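Local coordinates for CD180 antigen (Mus musculus, PDB 3T6Q), which may cooperate with MD-1 and TLR4 to mediate the innate immune response of B-cells to bacterial lipopolysaccharide, leading to NF-kappa-B activation, at residues R82-V87 against A106-F111; T99-P104 against H126-L131; H275-L280 against V298-L303; S390-A395 against D416-F421; T410-K415 against S433-D438. All coordinates share one frame; numbering follows the deposited sequence.

Overall arrangement
All five contacts join neighbouring turns of the leucine-rich-repeat solenoid, and they fall into three groups along the horseshoe. Interactions 1 and 2 stack LRR 3 on LRR 4, the first through the parallel strands and the second through the loops. Their centres are 9 Å apart, and L83 packs on P104 where they touch. Interaction 3 lies about 42 Å from interaction 1, centre to centre, and carries H275 of the copper site. Interactions 4 and 5 are each about 40 Å from interaction 3, and 57 and 51 Å from interaction 1, centre to centre. Their own centres are 11 Å apart. L391 N and K413 O, 3.0 Å apart, probably hydrogen-bond, and P420 packs on V414.

Interaction 1 (R82-V87 against A106-F111); sequences RLDTLV and ALKHLF
L86 and L110 lie side by side and point the same way into the core of the solenoid. L110 CG is anti to the backbone N (chi1 172°), which carries CD1 across to CD2 of L86 at 3.9 Å. From the loop before its strand, L107 places CD1 between CD1 of L83 at 3.8 Å and, more loosely, CB of L86 at 4.2 Å. Strands 85-87 and 109-111 run parallel, their axes 4.9 Å apart, as successive rungs of the leucine-rich-repeat sheet in LRR 3 and LRR 4. L86 N bonds to H109 O, and F111 N bonds to L86 O at 3.0 Å. D84 O takes two donors, K108 N at 2.9 Å and H109 N at 3.1 Å. T85, V87, H109 and F111 occupy the other face of the sheet. V87 CG1 packs on F111 CB, while the F111 ring stacks with Y135 of the next rung. T85 OG1 lies at the edge of the H109 ring, and H109 ND1 bonds to S133. At the polar edge, D84 OD1 touches K108 CE at 3.3 Å, but K108 NZ forms its salt bridge with E132. A water links D84 OD1 to A106 O.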
# COMPACT_ATOMS: atom_id res chain seq x y z
N ARG A 82 31.44 1.33 2.40
CA ARG A 82 31.59 0.02 3.03
C ARG A 82 30.22 -0.62 3.41
O ARG A 82 30.15 -1.65 4.05
CB ARG A 82 32.53 0.09 4.24
CG ARG A 82 33.96 0.58 3.90
CD ARG A 82 35.04 -0.05 4.79
NE ARG A 82 34.76 0.15 6.21
CZ ARG A 82 34.49 -0.82 7.10
NH1 ARG A 82 34.49 -2.11 6.76
NH2 ARG A 82 34.22 -0.48 8.37
N LEU A 83 29.12 -0.00 2.98
CA LEU A 83 27.78 -0.43 3.45
C LEU A 83 27.45 -1.84 2.95
O LEU A 83 27.54 -2.13 1.75
CB LEU A 83 26.72 0.54 2.93
CG LEU A 83 25.69 1.12 3.91
CD1 LEU A 83 24.39 1.36 3.18
CD2 LEU A 83 25.47 0.39 5.21
N ASP A 84 27.10 -2.71 3.89
CA ASP A 84 26.73 -4.11 3.57
C ASP A 84 25.18 -4.31 3.58
O ASP A 84 24.65 -4.95 2.68
CB ASP A 84 27.40 -5.03 4.60
CG ASP A 84 27.18 -6.51 4.31
OD1 ASP A 84 27.53 -6.98 3.21
OD2 ASP A 84 26.68 -7.23 5.19
N THR A 85 24.50 -3.74 4.58
CA THR A 85 23.02 -3.91 4.76
C THR A 85 22.42 -2.53 4.92
O THR A 85 22.93 -1.72 5.70
CB THR A 85 22.73 -4.75 6.03
OG1 THR A 85 23.23 -6.07 5.80
CG2 THR A 85 21.18 -4.88 6.35
N LEU A 86 21.38 -2.24 4.16
CA LEU A 86 20.65 -0.99 4.37
C LEU A 86 19.15 -1.34 4.56
O LEU A 86 18.60 -2.09 3.76
CB LEU A 86 20.82 -0.14 3.12
CG LEU A 86 19.98 1.17 3.06
CD1 LEU A 86 20.31 2.04 4.24
CD2 LEU A 86 20.17 1.83 1.70
N VAL A 87 18.54 -0.87 5.64
CA VAL A 87 17.12 -1.21 5.91
C VAL A 87 16.27 0.06 5.79
O VAL A 87 16.42 0.97 6.60
CB VAL A 87 16.96 -1.77 7.32
CG1 VAL A 87 15.53 -2.30 7.55
CG2 VAL A 87 17.97 -2.90 7.60
N ALA A 106 29.30 -1.92 -2.98
CA ALA A 106 29.38 -3.33 -2.50
C ALA A 106 28.19 -3.74 -1.62
O ALA A 106 28.28 -4.74 -0.89
CB ALA A 106 30.70 -3.63 -1.77
N LEU A 107 27.08 -3.00 -1.69
CA LEU A 107 25.90 -3.35 -0.89
C LEU A 107 25.49 -4.81 -1.14
O LEU A 107 25.43 -5.23 -2.29
CB LEU A 107 24.73 -2.45 -1.24
CG LEU A 107 23.59 -2.50 -0.19
CD1 LEU A 107 24.04 -1.87 1.13
CD2 LEU A 107 22.36 -1.87 -0.78
N LYS A 108 25.18 -5.55 -0.08
CA LYS A 108 24.74 -6.95 -0.26
C LYS A 108 23.25 -7.23 -0.00
O LYS A 108 22.63 -8.02 -0.74
CB LYS A 108 25.63 -7.89 0.53
CG LYS A 108 27.09 -7.83 0.00
CD LYS A 108 27.81 -9.15 0.06
CE LYS A 108 27.89 -9.70 1.46
NZ LYS A 108 28.31 -11.14 1.45
N HIS A 109 22.66 -6.54 0.97
CA HIS A 109 21.26 -6.83 1.39
C HIS A 109 20.52 -5.52 1.54
O HIS A 109 20.96 -4.60 2.25
CB HIS A 109 21.28 -7.55 2.73
CG HIS A 109 22.32 -8.68 2.80
ND1 HIS A 109 22.20 -9.81 2.10
CD2 HIS A 109 23.54 -8.77 3.50
CE1 HIS A 109 23.28 -10.63 2.35
NE2 HIS A 109 24.09 -9.98 3.21
N LEU A 110 19.39 -5.43 0.89
CA LEU A 110 18.62 -4.19 0.92
C LEU A 110 17.19 -4.56 1.29
O LEU A 110 16.62 -5.46 0.66
CB LEU A 110 18.67 -3.50 -0.45
CG LEU A 110 17.76 -2.27 -0.68
CD1 LEU A 110 18.15 -1.17 0.28
CD2 LEU A 110 17.89 -1.74 -2.10
N PHE A 111 16.64 -3.89 2.31
CA PHE A 111 15.23 -4.11 2.75
C PHE A 111 14.41 -2.87 2.39
O PHE A 111 14.71 -1.73 2.80
CB PHE A 111 15.21 -4.36 4.24
CG PHE A 111 15.96 -5.62 4.65
CD1 PHE A 111 15.27 -6.81 4.92
CD2 PHE A 111 17.38 -5.65 4.66
CE1 PHE A 111 15.95 -7.97 5.31
CE2 PHE A 111 18.07 -6.83 4.99
CZ PHE A 111 17.35 -7.99 5.32
O HOH W 1 29.23 -0.96 -0.17
O HOH W 2 29.48 -5.40 1.64

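Interaction 2 (T99-P104 against H126-L131); sequences TALSGP and HNQKTL
L101 and Q128 meet where two irregular loops run past each other, with a type I turn from T99 to S102 on one side and S102 CA 5.9 Å from N127 CA at the nearest approach. Q128 carries the contact. Its chain bends at chi2 (64°), which brings the end of the amide back to the opposite loop. There NE2 donates both of its N-H groups to backbone carbonyls. The bond from Q128 NE2 to L101 O is 2.8 Å long and arrives in the carbonyl plane. The bond from Q128 NE2 to P104 O is 2.9 Å long, and its donor stands well above the carbonyl plane. Both oxygens lie close to the plane of the Q128 amide, so the pair fixes the rotation of that group. The other end of the amide rests on L101, with OE1 3.5 Å from CB and 3.6 Å from CD1. The two side chains cross at about a right angle. Nearer the surface, N127 lays its ND2 against S102 CA at 3.4 Å. S102 OG turns elsewhere and bonds to D75 of the preceding turn. P104 also packs on L83. A buried side-chain amide bonded to backbone carbonyls here ties the loop that closes LRR 3 and leads into LRR 4 to the loop joining LRR 4 and LRR 5, on the convex side of the leucine-rich-repeat solenoid.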
# COMPACT_ATOMS: atom_id res chain seq x y z
N THR A 99 20.96 8.72 -8.18
CA THR A 99 22.29 8.60 -7.54
C THR A 99 22.25 8.34 -6.01
O THR A 99 23.28 8.42 -5.33
CB THR A 99 23.17 9.86 -7.81
OG1 THR A 99 22.64 10.99 -7.10
CG2 THR A 99 23.22 10.17 -9.27
N ALA A 100 21.06 8.06 -5.47
CA ALA A 100 20.93 7.90 -4.02
C ALA A 100 21.86 6.81 -3.52
O ALA A 100 22.49 6.96 -2.45
CB ALA A 100 19.48 7.59 -3.64
N LEU A 101 21.98 5.73 -4.30
CA LEU A 101 22.84 4.59 -3.91
C LEU A 101 24.19 4.54 -4.64
O LEU A 101 24.74 3.45 -4.85
CB LEU A 101 22.08 3.27 -4.14
CG LEU A 101 20.88 2.98 -3.22
CD1 LEU A 101 20.07 1.81 -3.77
CD2 LEU A 101 21.42 2.68 -1.82
N SER A 102 24.74 5.70 -5.01
CA SER A 102 26.03 5.77 -5.72
C SER A 102 27.19 5.33 -4.81
O SER A 102 28.12 4.70 -5.27
CB SER A 102 26.28 7.19 -6.27
OG SER A 102 26.46 8.13 -5.18
N GLY A 103 27.09 5.66 -3.53
CA GLY A 103 28.10 5.35 -2.53
C GLY A 103 28.32 3.86 -2.25
O GLY A 103 29.45 3.36 -2.37
N PRO A 104 27.25 3.14 -1.87
CA PRO A 104 27.42 1.72 -1.46
C PRO A 104 27.47 0.69 -2.60
O PRO A 104 26.54 -0.14 -2.76
CB PRO A 104 26.21 1.47 -0.55
CG PRO A 104 25.21 2.53 -0.90
CD PRO A 104 25.91 3.67 -1.56
N HIS A 126 21.23 0.40 -10.41
CA HIS A 126 22.30 0.23 -11.41
C HIS A 126 23.73 0.27 -10.86
O HIS A 126 24.65 -0.27 -11.47
CB HIS A 126 22.12 1.26 -12.51
CG HIS A 126 22.11 2.67 -12.00
ND1 HIS A 126 20.99 3.27 -11.53
CD2 HIS A 126 23.14 3.58 -11.83
CE1 HIS A 126 21.29 4.51 -11.12
NE2 HIS A 126 22.60 4.71 -11.30
N ASN A 127 23.94 0.88 -9.69
CA ASN A 127 25.25 0.89 -9.03
C ASN A 127 25.54 -0.33 -8.11
O ASN A 127 26.63 -0.41 -7.53
CB ASN A 127 25.43 2.16 -8.18
CG ASN A 127 25.82 3.37 -9.00
OD1 ASN A 127 26.71 3.28 -9.85
ND2 ASN A 127 25.16 4.51 -8.75
N GLN A 128 24.56 -1.21 -7.90
CA GLN A 128 24.73 -2.29 -6.93
C GLN A 128 25.01 -3.57 -7.72
O GLN A 128 24.08 -4.32 -8.07
CB GLN A 128 23.49 -2.45 -6.01
CG GLN A 128 23.55 -1.57 -4.78
CD GLN A 128 23.54 -0.11 -5.18
OE1 GLN A 128 22.64 0.34 -5.88
NE2 GLN A 128 24.55 0.63 -4.76
N LYS A 129 26.28 -3.79 -8.02
CA LYS A 129 26.65 -4.92 -8.88
C LYS A 129 26.86 -6.25 -8.15
O LYS A 129 26.95 -7.28 -8.79
CB LYS A 129 27.90 -4.56 -9.72
CG LYS A 129 27.61 -3.98 -11.09
CD LYS A 129 27.27 -2.51 -11.03
CE LYS A 129 27.14 -1.95 -12.44
NZ LYS A 129 28.46 -1.90 -13.10
N THR A 130 26.95 -6.21 -6.82
CA THR A 130 27.14 -7.42 -6.00
C THR A 130 25.95 -7.72 -5.06
O THR A 130 26.11 -8.38 -4.05
CB THR A 130 28.49 -7.40 -5.21
OG1 THR A 130 28.41 -6.57 -4.05
CG2 THR A 130 29.65 -6.96 -6.09
N LEU A 131 24.75 -7.24 -5.40
CA LEU A 131 23.58 -7.38 -4.52
C LEU A 131 23.27 -8.88 -4.31
O LEU A 131 23.13 -9.60 -5.29
CB LEU A 131 22.36 -6.75 -5.19
CG LEU A 131 21.32 -5.92 -4.43
CD1 LEU A 131 19.91 -6.34 -4.80
CD2 LEU A 131 21.51 -5.83 -2.94

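Interaction 3 (H275-L280 against V298-L303); sequences HCFSGL and VGLSTL. With CU (copper (II) ion), chain J.
The backbones come nearest at H275 and G299, whose CA atoms are 4.2 Å apart. G299 has no side chain and a positive phi (102°), and its CA lies directly against H275 CA. Both loops end a turn of the leucine-rich-repeat solenoid, LRR 8 leading into LRR 9 and LRR 9 into LRR 10. V298 CG2 packs on H275 CB at 3.8 Å, on the stem of the histidine. G299 O then points at the turn from F277 to L280, where S278 CA makes a C-H...O contact of 3.2 Å with it. Inward, L300 CD2 presses on F277 CB at 3.7 Å, and L303 CD1 touches L280 O at 3.6 Å and, more loosely, L280 CB. The F277 ring goes deeper, edge-to-face with both F248 and F274. A water between the loops accepts from T302 N at 3.0 Å and lies within hydrogen-bonding reach of S278 O and G299 O. The H275 ring leads outward, with CG set between the backbone N and the carbonyl carbon (chi1 73°). NE2 binds the copper ion at 2.0 Å, and E249 binds the same ion. H275 ND1 bonds to N272 O; together with the metal bond, this fixes the ring's rotation. The next residue, C276, is tied to C252 by a disulfide. ND1 bonded to a carbonyl oxygen is consistent with a proton on ND1, so NE2 probably binds copper through its lone pair.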
# COMPACT_ATOMS: atom_id res chain seq x y z
N HIS A 275 1.21 -40.67 -4.84
CA HIS A 275 1.88 -41.43 -5.92
C HIS A 275 2.81 -40.61 -6.81
O HIS A 275 3.71 -41.20 -7.38
CB HIS A 275 0.86 -42.22 -6.78
CG HIS A 275 0.04 -41.34 -7.71
ND1 HIS A 275 -1.14 -40.80 -7.35
CD2 HIS A 275 0.30 -40.91 -9.01
CE1 HIS A 275 -1.64 -40.08 -8.38
NE2 HIS A 275 -0.75 -40.14 -9.39
N CYS A 276 2.63 -39.27 -6.91
CA CYS A 276 3.62 -38.41 -7.60
C CYS A 276 4.85 -37.94 -6.80
O CYS A 276 5.66 -37.13 -7.32
CB CYS A 276 2.95 -37.20 -8.30
SG CYS A 276 2.19 -37.69 -9.87
N PHE A 277 5.02 -38.45 -5.58
CA PHE A 277 6.01 -37.88 -4.66
C PHE A 277 7.25 -38.75 -4.62
O PHE A 277 8.12 -38.56 -3.75
CB PHE A 277 5.43 -37.76 -3.21
CG PHE A 277 4.42 -36.64 -3.04
CD1 PHE A 277 3.21 -36.64 -3.71
CD2 PHE A 277 4.70 -35.57 -2.16
CE1 PHE A 277 2.27 -35.61 -3.50
CE2 PHE A 277 3.80 -34.52 -1.98
CZ PHE A 277 2.57 -34.54 -2.64
N SER A 278 7.41 -39.67 -5.57
CA SER A 278 8.49 -40.64 -5.43
C SER A 278 9.90 -40.05 -5.48
O SER A 278 10.82 -40.65 -4.94
CB SER A 278 8.34 -41.88 -6.35
OG SER A 278 8.31 -41.46 -7.68
N GLY A 279 10.10 -38.88 -6.09
CA GLY A 279 11.44 -38.23 -5.95
C GLY A 279 11.75 -37.52 -4.62
O GLY A 279 12.90 -37.17 -4.33
N LEU A 280 10.73 -37.29 -3.79
CA LEU A 280 10.94 -36.47 -2.56
C LEU A 280 11.83 -37.12 -1.52
O LEU A 280 11.75 -38.33 -1.25
CB LEU A 280 9.62 -36.07 -1.88
CG LEU A 280 8.85 -34.83 -2.36
CD1 LEU A 280 9.59 -33.53 -2.11
CD2 LEU A 280 8.44 -34.93 -3.83
N VAL A 298 1.19 -45.36 -1.55
CA VAL A 298 2.27 -45.46 -2.55
C VAL A 298 3.03 -44.12 -2.76
O VAL A 298 2.44 -43.03 -2.58
CB VAL A 298 1.73 -45.96 -3.93
CG1 VAL A 298 1.30 -47.42 -3.84
CG2 VAL A 298 0.54 -45.10 -4.34
N GLY A 299 4.31 -44.22 -3.15
CA GLY A 299 5.07 -43.07 -3.65
C GLY A 299 6.04 -42.45 -2.64
O GLY A 299 6.67 -41.42 -2.90
N LEU A 300 6.17 -43.08 -1.47
CA LEU A 300 7.02 -42.54 -0.42
C LEU A 300 7.97 -43.62 0.06
O LEU A 300 8.54 -43.51 1.13
CB LEU A 300 6.13 -42.04 0.76
CG LEU A 300 5.13 -40.94 0.39
CD1 LEU A 300 4.28 -40.64 1.63
CD2 LEU A 300 5.81 -39.63 -0.07
N SER A 301 8.16 -44.68 -0.72
CA SER A 301 9.00 -45.78 -0.25
C SER A 301 10.51 -45.40 -0.09
O SER A 301 11.26 -46.10 0.61
CB SER A 301 8.81 -46.99 -1.19
OG SER A 301 9.60 -46.75 -2.34
N THR A 302 10.95 -44.33 -0.77
CA THR A 302 12.34 -43.81 -0.62
C THR A 302 12.45 -42.44 0.08
O THR A 302 13.54 -41.85 0.15
CB THR A 302 13.15 -43.82 -1.95
OG1 THR A 302 12.66 -42.81 -2.83
CG2 THR A 302 13.05 -45.21 -2.68
N LEU A 303 11.33 -41.95 0.66
CA LEU A 303 11.35 -40.75 1.48
C LEU A 303 12.30 -40.94 2.67
O LEU A 303 12.29 -42.01 3.29
CB LEU A 303 9.92 -40.48 2.03
CG LEU A 303 9.71 -39.13 2.72
CD1 LEU A 303 9.69 -38.02 1.68
CD2 LEU A 303 8.42 -39.23 3.54
CU CU J . -1.39 -39.38 -11.18
O HOH W 3 9.58 -42.46 -2.62

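Interaction 4 (S390-A395 against D416-F421)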
# COMPACT_ATOMS: atom_id res chain seq x y z
N SER A 390 7.29 -44.86 33.02
CA SER A 390 7.95 -45.74 33.99
C SER A 390 9.04 -46.47 33.24
O SER A 390 8.77 -47.07 32.19
CB SER A 390 6.93 -46.74 34.53
OG SER A 390 5.87 -46.05 35.18
N LEU A 391 10.26 -46.40 33.76
CA LEU A 391 11.40 -47.05 33.11
C LEU A 391 11.98 -48.13 34.04
O LEU A 391 12.33 -47.85 35.19
CB LEU A 391 12.50 -46.04 32.74
CG LEU A 391 12.11 -44.71 32.10
CD1 LEU A 391 13.36 -43.85 31.91
CD2 LEU A 391 11.44 -44.94 30.76
N LYS A 392 12.07 -49.36 33.53
CA LYS A 392 12.79 -50.42 34.23
C LYS A 392 14.28 -50.45 33.79
O LYS A 392 14.69 -49.68 32.93
CB LYS A 392 12.11 -51.77 34.01
CG LYS A 392 10.68 -51.86 34.57
CD LYS A 392 9.92 -53.02 33.94
CE LYS A 392 8.40 -52.90 34.11
NZ LYS A 392 7.98 -52.86 35.55
N THR A 393 15.09 -51.33 34.40
CA THR A 393 16.49 -51.42 34.00
C THR A 393 16.60 -51.73 32.50
O THR A 393 15.81 -52.48 31.96
CB THR A 393 17.22 -52.48 34.87
OG1 THR A 393 17.48 -51.91 36.16
CG2 THR A 393 18.57 -52.89 34.23
N GLU A 394 17.57 -51.11 31.83
CA GLU A 394 17.76 -51.29 30.39
C GLU A 394 16.50 -50.99 29.56
O GLU A 394 16.03 -51.80 28.75
CB GLU A 394 18.32 -52.66 30.05
CG GLU A 394 19.21 -52.58 28.82
CD GLU A 394 19.82 -53.92 28.47
OE1 GLU A 394 20.77 -53.94 27.66
OE2 GLU A 394 19.32 -54.94 28.99
N ALA A 395 15.98 -49.79 29.81
CA ALA A 395 14.78 -49.30 29.19
C ALA A 395 14.96 -48.99 27.69
O ALA A 395 13.98 -48.79 27.00
CB ALA A 395 14.29 -48.07 29.96
N ASP A 416 13.50 -48.19 42.95
CA ASP A 416 14.80 -48.19 43.66
C ASP A 416 15.83 -49.14 43.06
O ASP A 416 15.51 -50.26 42.67
CB ASP A 416 14.63 -48.55 45.15
CG ASP A 416 13.94 -47.44 45.94
OD1 ASP A 416 13.93 -46.28 45.46
OD2 ASP A 416 13.39 -47.71 47.03
N ALA A 417 17.06 -48.63 42.97
CA ALA A 417 18.24 -49.38 42.51
C ALA A 417 18.20 -49.90 41.07
O ALA A 417 19.00 -50.76 40.71
CB ALA A 417 18.58 -50.50 43.50
N GLN A 418 17.27 -49.38 40.25
CA GLN A 418 17.17 -49.76 38.83
C GLN A 418 18.12 -48.91 37.99
O GLN A 418 18.46 -47.78 38.38
CB GLN A 418 15.74 -49.59 38.28
CG GLN A 418 14.70 -50.58 38.82
CD GLN A 418 14.76 -51.96 38.15
OE1 GLN A 418 14.26 -52.17 37.04
NE2 GLN A 418 15.36 -52.92 38.86
N SER A 419 18.52 -49.44 36.83
CA SER A 419 19.44 -48.72 35.93
C SER A 419 18.85 -48.59 34.52
O SER A 419 19.18 -49.35 33.63
CB SER A 419 20.81 -49.41 35.86
OG SER A 419 21.37 -49.49 37.15
N PRO A 420 17.98 -47.57 34.32
CA PRO A 420 17.20 -47.52 33.10
C PRO A 420 18.03 -47.25 31.87
O PRO A 420 17.62 -47.68 30.79
CB PRO A 420 16.17 -46.39 33.35
CG PRO A 420 16.59 -45.69 34.59
CD PRO A 420 17.59 -46.54 35.31
N PHE A 421 19.20 -46.59 32.03
CA PHE A 421 20.06 -46.21 30.88
C PHE A 421 21.23 -47.18 30.67
O PHE A 421 22.16 -46.90 29.91
CB PHE A 421 20.59 -44.78 31.10
CG PHE A 421 19.53 -43.80 31.47
CD1 PHE A 421 18.62 -43.34 30.51
CD2 PHE A 421 19.39 -43.39 32.80
CE1 PHE A 421 17.61 -42.47 30.88
CE2 PHE A 421 18.37 -42.52 33.17
CZ PHE A 421 17.47 -42.05 32.20
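T393 OG1 takes the N-H of S419 at 2.8 Å in a nearly straight bond, 175° at the hydrogen. The backbones continue the exchange: E394 N bonds to S419 O at 3.0 Å, and A395 N bonds to P420 O at 2.8 Å. In one of its two conformers Q418 adds a less certain bond, OE1 accepting from T393 N at 2.9 Å with the donor above the plane of the amide carbonyl. There the Q418 chain bends at chi2 (-79°) to bring OE1 over, and the side chains of T393 and Q418 cross at about a right angle. P420 has no N-H, but its CA lies 3.3 Å from K392 O in a C-H...O contact. The proline ring also carries the apolar side. Its CB packs against CB of L391 at 3.7 Å and, more loosely, against CB of A395. L391 CD1 reaches on towards the F421 ring. Outside the pair, E394 OE1 bonds to N423, and S419 OG bonds to Q443 O of the following turn. These loops follow short strands of LRR 13 and LRR 14, and such stacked loops with bonded backbones and inward apolar side chains are those of a leucine-rich-repeat solenoid.

Interaction 5 (T410-K415 against S433-D438); sequences TRLKVK and SHSLLD
L412 and S435 face each other with the same first torsion: CG of L412 and OG of S435 are each anti to the carbonyl carbon. The L412 torsion (chi1 -54°) sets its CG against CB of S435 at 3.9 Å. The S435 torsion (chi1 -71°) carries OG to within 3.1 Å of T410 O, with L432 O as a further possible acceptor. L437 turns its CG in the same sense, and with CD1 extended (chi2 161°) the other branch, CD2, faces the first segment. There CD2 touches two residues, L412 CB at 3.9 Å and V414 CG2 at 3.8 Å. V414 and L437 approach at a slant. L412 also packs on L389 and L391 of the preceding turn, so it lies between LRR 13 and LRR 15. LRR 14 and LRR 15 are stacked here just beyond the main parallel strands, in the stretch where each turn of the leucine-rich-repeat solenoid leaves its strand. Strand 412-413 pairs with 389-391 on one side, while the loop 433-438 comes up on the other. L412 N bonds to S435 O at 3.1 Å, in the carbonyl plane and on a lone pair. The same S435 O lies 3.5 Å from R411 CA in a C-H...O contact. T410 OG1 bonds to N386 N and L383 O. H434 stacks its ring on F409.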
# COMPACT_ATOMS: atom_id res chain seq x y z
N THR A 410 9.37 -34.46 31.31
CA THR A 410 8.59 -35.66 31.31
C THR A 410 8.95 -36.37 32.62
O THR A 410 10.12 -36.76 32.80
CB THR A 410 8.97 -36.55 30.09
OG1 THR A 410 8.51 -35.90 28.89
CG2 THR A 410 8.34 -37.94 30.24
N ARG A 411 7.95 -36.58 33.48
CA ARG A 411 8.16 -37.27 34.77
C ARG A 411 8.59 -38.73 34.56
O ARG A 411 7.97 -39.47 33.77
CB ARG A 411 6.87 -37.18 35.62
CG ARG A 411 6.85 -38.07 36.86
CD ARG A 411 6.01 -37.45 38.01
NE ARG A 411 5.00 -36.54 37.49
CZ ARG A 411 3.70 -36.81 37.44
NH1 ARG A 411 2.86 -35.92 36.91
NH2 ARG A 411 3.23 -37.94 37.92
N LEU A 412 9.65 -39.16 35.24
CA LEU A 412 10.09 -40.53 35.07
C LEU A 412 9.91 -41.29 36.39
O LEU A 412 10.21 -40.76 37.48
CB LEU A 412 11.56 -40.60 34.60
CG LEU A 412 11.90 -39.79 33.34
CD1 LEU A 412 13.40 -39.91 33.13
CD2 LEU A 412 11.14 -40.32 32.11
N LYS A 413 9.39 -42.50 36.31
CA LYS A 413 9.17 -43.31 37.51
C LYS A 413 10.12 -44.46 37.39
O LYS A 413 9.98 -45.27 36.48
CB LYS A 413 7.77 -43.92 37.55
CG LYS A 413 6.65 -42.95 37.28
CD LYS A 413 6.66 -41.81 38.26
CE LYS A 413 5.29 -41.16 38.17
NZ LYS A 413 5.01 -40.24 39.32
N VAL A 414 11.06 -44.55 38.32
CA VAL A 414 12.09 -45.57 38.25
C VAL A 414 12.16 -46.19 39.63
O VAL A 414 12.37 -45.47 40.62
CB VAL A 414 13.46 -44.93 37.88
CG1 VAL A 414 14.55 -45.99 37.86
CG2 VAL A 414 13.38 -44.23 36.52
N LYS A 415 11.94 -47.50 39.72
CA LYS A 415 12.02 -48.21 40.99
C LYS A 415 13.41 -48.10 41.62
O LYS A 415 14.39 -47.92 40.90
CB LYS A 415 11.71 -49.68 40.74
CG LYS A 415 10.23 -49.98 40.66
CD LYS A 415 10.03 -51.50 40.65
CE LYS A 415 8.64 -51.84 41.16
NZ LYS A 415 8.73 -52.98 42.10
N SER A 433 15.78 -32.50 32.59
CA SER A 433 15.27 -31.29 33.22
C SER A 433 13.84 -31.56 33.71
O SER A 433 13.01 -32.02 32.93
CB SER A 433 15.28 -30.17 32.20
OG SER A 433 14.81 -28.98 32.80
N HIS A 434 13.55 -31.27 34.98
CA HIS A 434 12.18 -31.50 35.55
C HIS A 434 11.60 -32.89 35.42
O HIS A 434 10.39 -33.05 35.47
CB HIS A 434 11.22 -30.43 35.02
CG HIS A 434 11.69 -29.04 35.30
ND1 HIS A 434 11.19 -28.29 36.32
CD2 HIS A 434 12.65 -28.27 34.69
CE1 HIS A 434 11.81 -27.11 36.35
NE2 HIS A 434 12.70 -27.09 35.34
N SER A 435 12.44 -33.94 35.32
CA SER A 435 11.94 -35.31 35.23
C SER A 435 11.58 -35.82 36.65
O SER A 435 10.97 -36.86 36.82
CB SER A 435 13.00 -36.21 34.57
OG SER A 435 13.12 -35.92 33.16
N LEU A 436 12.03 -35.07 37.66
CA LEU A 436 11.75 -35.32 39.09
C LEU A 436 12.30 -36.65 39.56
O LEU A 436 11.62 -37.37 40.26
CB LEU A 436 10.24 -35.21 39.41
CG LEU A 436 9.52 -33.95 38.94
CD1 LEU A 436 8.08 -33.90 39.43
CD2 LEU A 436 10.30 -32.70 39.33
N LEU A 437 13.54 -36.97 39.16
CA LEU A 437 14.21 -38.19 39.59
C LEU A 437 14.92 -37.93 40.91
O LEU A 437 15.23 -36.78 41.22
CB LEU A 437 15.27 -38.63 38.57
CG LEU A 437 14.72 -39.19 37.27
CD1 LEU A 437 15.85 -39.12 36.27
CD2 LEU A 437 14.23 -40.62 37.45
N ASP A 438 15.18 -38.99 41.66
CA ASP A 438 15.97 -38.88 42.88
C ASP A 438 17.42 -39.14 42.48
O ASP A 438 17.83 -40.25 42.15
CB ASP A 438 15.49 -39.91 43.90
CG ASP A 438 16.39 -39.98 45.14
OD1 ASP A 438 16.15 -40.89 45.96
OD2 ASP A 438 17.31 -39.16 45.33